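Local coordinates for protein succinylglutamate desuccinylase (Vibrio cholerae, PDB 2G9D) that probably hydrolyses N-succinylglutamate to succinate and glutamate with one zinc ion per subunit, the last step of arginine breakdown by the succinyltransferase pathway, at residues A[174-182]-A[334-342]. Residues are numbered along the deposited sequence; the frame is centred on the assembly and turned at random.
Sequences HPVRSRSLM and YEDDQLVYD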
loop_
_atom_site.group_PDB
_atom_site.type_symbol
_atom_site.label_atom_id
_atom_site.label_comp_id
_atom_site.label_asym_id
_atom_site.label_seq_id
_atom_site.Cartn_x
_atom_site.Cartn_y
_atom_site.Cartn_z
ATOM N N HIS A 174 11.301 13.652 5.097
ATOM C CA HIS A 174 12.514 12.851 5.250
ATOM C C HIS A 174 12.898 12.141 3.941
ATOM O O HIS A 174 12.220 12.284 2.915
ATOM C CB HIS A 174 12.318 11.779 6.332
ATOM C CG HIS A 174 11.830 12.292 7.657
ATOM N ND1 HIS A 174 12.648 12.950 8.551
ATOM C CD2 HIS A 174 10.632 12.154 8.276
ATOM C CE1 HIS A 174 11.974 13.187 9.665
ATOM N NE2 HIS A 174 10.750 12.714 9.524
ATOM N N PRO A 175 13.997 11.356 3.968
ATOM C CA PRO A 175 14.493 10.606 2.810
ATOM C C PRO A 175 13.810 9.255 2.818
ATOM O O PRO A 175 14.292 8.314 3.442
ATOM C CB PRO A 175 15.971 10.473 3.117
ATOM C CG PRO A 175 15.934 10.176 4.583
ATOM C CD PRO A 175 14.954 11.236 5.085
ATOM N N VAL A 176 12.695 9.142 2.123
ATOM C CA VAL A 176 11.992 7.883 2.167
ATOM C C VAL A 176 12.054 7.035 0.913
ATOM O O VAL A 176 11.236 6.131 0.723
ATOM C CB VAL A 176 10.542 8.119 2.557
ATOM C CG1 VAL A 176 10.498 8.928 3.851
ATOM C CG2 VAL A 176 9.805 8.834 1.424
ATOM N N ARG A 177 13.029 7.302 0.058
ATOM C CA ARG A 177 13.158 6.507 -1.148
ATOM C C ARG A 177 14.577 5.930 -1.220
ATOM O O ARG A 177 15.402 6.359 -2.023
ATOM C CB ARG A 177 12.809 7.369 -2.364
ATOM C CG ARG A 177 11.403 7.935 -2.282
ATOM C CD ARG A 177 11.144 9.014 -3.317
ATOM N NE ARG A 177 9.752 9.469 -3.300
ATOM C CZ ARG A 177 9.281 10.484 -4.022
ATOM N NH1 ARG A 177 10.094 11.154 -4.821
ATOM N NH2 ARG A 177 8.003 10.841 -3.952
ATOM N N SER A 178 14.834 4.945 -0.362
ATOM C CA SER A 178 16.135 4.303 -0.284
ATOM C C SER A 178 16.372 3.337 -1.411
ATOM O O SER A 178 15.433 2.938 -2.119
ATOM C CB SER A 178 16.284 3.514 1.010
ATOM O OG SER A 178 15.884 2.172 0.799
ATOM N N ARG A 179 17.645 2.946 -1.522
ATOM C CA ARG A 179 18.160 2.010 -2.518
ATOM C C ARG A 179 17.587 0.633 -2.242
ATOM O O ARG A 179 17.221 -0.090 -3.171
ATOM C CB ARG A 179 19.684 1.989 -2.429
ATOM C CG ARG A 179 20.406 1.231 -3.549
ATOM C CD ARG A 179 21.680 1.980 -3.986
ATOM N NE ARG A 179 22.539 1.183 -4.860
ATOM C CZ ARG A 179 22.126 0.533 -5.948
ATOM N NH1 ARG A 179 20.850 0.579 -6.305
ATOM N NH2 ARG A 179 22.982 -0.167 -6.687
ATOM N N SER A 180 17.495 0.287 -0.957
ATOM C CA SER A 180 16.940 -0.992 -0.519
ATOM C C SER A 180 15.439 -1.030 -0.768
ATOM O O SER A 180 14.863 -2.093 -1.024
ATOM C CB SER A 180 17.180 -1.195 0.967
ATOM O OG SER A 180 18.488 -0.798 1.314
ATOM N N LEU A 181 14.785 0.122 -0.666
ATOM C CA LEU A 181 13.361 0.125 -0.918
ATOM C C LEU A 181 13.106 -0.056 -2.413
ATOM O O LEU A 181 12.056 -0.568 -2.819
ATOM C CB LEU A 181 12.702 1.413 -0.424
ATOM C CG LEU A 181 11.176 1.403 -0.623
ATOM C CD1 LEU A 181 10.587 0.222 0.113
ATOM C CD2 LEU A 181 10.567 2.694 -0.131
HETATM N N MSE A 182 14.062 0.371 -3.232
HETATM C CA MSE A 182 13.928 0.229 -4.678
HETATM C C MSE A 182 14.068 -1.219 -5.044
HETATM O O MSE A 182 13.204 -1.801 -5.704
HETATM C CB MSE A 182 15.010 1.014 -5.410
HETATM C CG MSE A 182 14.786 2.507 -5.370
HETATM SE SE MSE A 182 12.919 2.893 -5.723
HETATM C CE MSE A 182 12.502 3.847 -4.066
ATOM N N TYR A 334 20.980 7.723 -8.074
ATOM C CA TYR A 334 21.124 7.661 -6.622
ATOM C C TYR A 334 22.076 8.740 -6.112
ATOM O O TYR A 334 22.949 9.214 -6.838
ATOM C CB TYR A 334 21.650 6.296 -6.159
ATOM C CG TYR A 334 20.626 5.195 -6.197
ATOM C CD1 TYR A 334 20.450 4.428 -7.342
ATOM C CD2 TYR A 334 19.785 4.956 -5.110
ATOM C CE1 TYR A 334 19.461 3.454 -7.416
ATOM C CE2 TYR A 334 18.789 3.981 -5.176
ATOM C CZ TYR A 334 18.640 3.240 -6.337
ATOM O OH TYR A 334 17.662 2.290 -6.436
ATOM N N GLU A 335 21.894 9.134 -4.855
ATOM C CA GLU A 335 22.758 10.123 -4.231
ATOM C C GLU A 335 22.882 9.723 -2.782
ATOM O O GLU A 335 22.092 10.147 -1.933
ATOM C CB GLU A 335 22.169 11.527 -4.334
ATOM C CG GLU A 335 22.784 12.526 -3.364
ATOM C CD GLU A 335 22.226 13.917 -3.547
ATOM O OE1 GLU A 335 22.146 14.659 -2.545
ATOM O OE2 GLU A 335 21.876 14.267 -4.697
ATOM N N ASP A 336 23.866 8.874 -2.513
ATOM C CA ASP A 336 24.107 8.400 -1.164
ATOM C C ASP A 336 22.947 7.528 -0.692
ATOM O O ASP A 336 22.312 7.817 0.324
ATOM C CB ASP A 336 24.315 9.599 -0.225
ATOM C CG ASP A 336 25.359 10.592 -0.763
ATOM O OD1 ASP A 336 26.502 10.156 -1.049
ATOM O OD2 ASP A 336 25.037 11.799 -0.903
ATOM N N ASP A 337 22.665 6.479 -1.465
ATOM C CA ASP A 337 21.623 5.503 -1.153
ATOM C C ASP A 337 20.177 5.974 -1.314
ATOM O O ASP A 337 19.246 5.243 -0.985
ATOM C CB ASP A 337 21.837 4.986 0.267
ATOM C CG ASP A 337 21.553 3.511 0.399
ATOM O OD1 ASP A 337 22.169 2.717 -0.349
ATOM O OD2 ASP A 337 20.717 3.149 1.260
ATOM N N GLN A 338 19.980 7.187 -1.818
ATOM C CA GLN A 338 18.631 7.695 -2.012
ATOM C C GLN A 338 18.300 7.826 -3.482
ATOM O O GLN A 338 19.195 7.920 -4.319
ATOM C CB GLN A 338 18.449 9.040 -1.315
ATOM C CG GLN A 338 18.223 8.906 0.180
ATOM C CD GLN A 338 16.937 8.157 0.511
ATOM O OE1 GLN A 338 16.905 7.337 1.425
ATOM N NE2 GLN A 338 15.873 8.444 -0.227
ATOM N N LEU A 339 17.006 7.822 -3.784
ATOM C CA LEU A 339 16.543 7.930 -5.154
ATOM C C LEU A 339 16.210 9.370 -5.495
ATOM O O LEU A 339 15.532 10.059 -4.733
ATOM C CB LEU A 339 15.300 7.079 -5.351
ATOM C CG LEU A 339 14.853 6.905 -6.796
ATOM C CD1 LEU A 339 15.532 5.692 -7.366
ATOM C CD2 LEU A 339 13.350 6.750 -6.850
ATOM N N VAL A 340 16.675 9.813 -6.652
ATOM C CA VAL A 340 16.442 11.175 -7.097
ATOM C C VAL A 340 16.155 11.130 -8.597
ATOM O O VAL A 340 16.463 10.124 -9.245
ATOM C CB VAL A 340 17.683 12.008 -6.824
ATOM C CG1 VAL A 340 17.432 13.442 -7.173
ATOM C CG2 VAL A 340 18.075 11.867 -5.382
ATOM N N TYR A 341 15.556 12.182 -9.157
ATOM C CA TYR A 341 15.275 12.156 -10.582
ATOM C C TYR A 341 16.022 13.148 -11.437
ATOM O O TYR A 341 16.962 13.797 -10.978
ATOM C CB TYR A 341 13.771 12.250 -10.885
ATOM C CG TYR A 341 12.936 13.078 -9.947
ATOM C CD1 TYR A 341 12.780 12.707 -8.612
ATOM C CD2 TYR A 341 12.246 14.196 -10.403
ATOM C CE1 TYR A 341 11.955 13.426 -7.758
ATOM C CE2 TYR A 341 11.414 14.921 -9.557
ATOM C CZ TYR A 341 11.275 14.528 -8.238
ATOM O OH TYR A 341 10.451 15.232 -7.393
ATOM N N ASP A 342 15.593 13.219 -12.699
ATOM C CA ASP A 342 16.179 14.061 -13.732
ATOM C C ASP A 342 17.584 13.564 -14.052
ATOM O O ASP A 342 18.125 12.778 -13.240
ATOM C CB ASP A 342 16.215 15.529 -13.291
ATOM C CG ASP A 342 15.366 16.426 -14.182
ATOM O OD1 ASP A 342 15.598 16.416 -15.418
ATOM O OD2 ASP A 342 14.473 17.138 -13.650
HETATM O O HOH W 1 18.876 -0.021 -8.663
#
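The ring of Tyr-334 carries Arg-179 over one face, with Arg-179 CD 3.8 Å from the ring centroid in a CH-pi contact. Farther along the same side chain, Arg-179 CZ sits 4.5 Å from that centroid and 19° off the ring normal, which meets the definition of a cation-pi pair although guanidinium and ring planes are 51° apart. With CG anti to the backbone N (chi1 -171°) and a bend at chi2, the arginine is laid across the ring. At the ring's edge, in its plane, comes Gln-338 N; at the guanidinium edge a water accepts from Arg-179 NH1 and makes a weak hydrogen bond with Tyr-334 OH. The guanidinium of Arg-177 meets Tyr-341 CE1 at its own edge, while its NH2 donates to Ser-196 O. Leu-339 CD1 lies 3.8 Å from CG of selenomethionine Met-182, the two side chains crossing at about a right angle, and both reach Met-259 on strand 258-267. Leu-339 N donates a hydrogen bond to Arg-177 O (2.8 Å), and Arg-179 N a weak one to Asp-337 O (2.9 Å); these flank the single bridge of Ser-178 with Gln-338. Ser-178 OG accepts from Leu-181 N at 2.7 Å, the capping bond of Ser-178 at the N-cap of helix 179-187. The contact thus pairs an N-capped helix start in the catalytic domain with the C-terminal beta-hairpin formed by strands 322-334 and 339-341, away from the predicted zinc site.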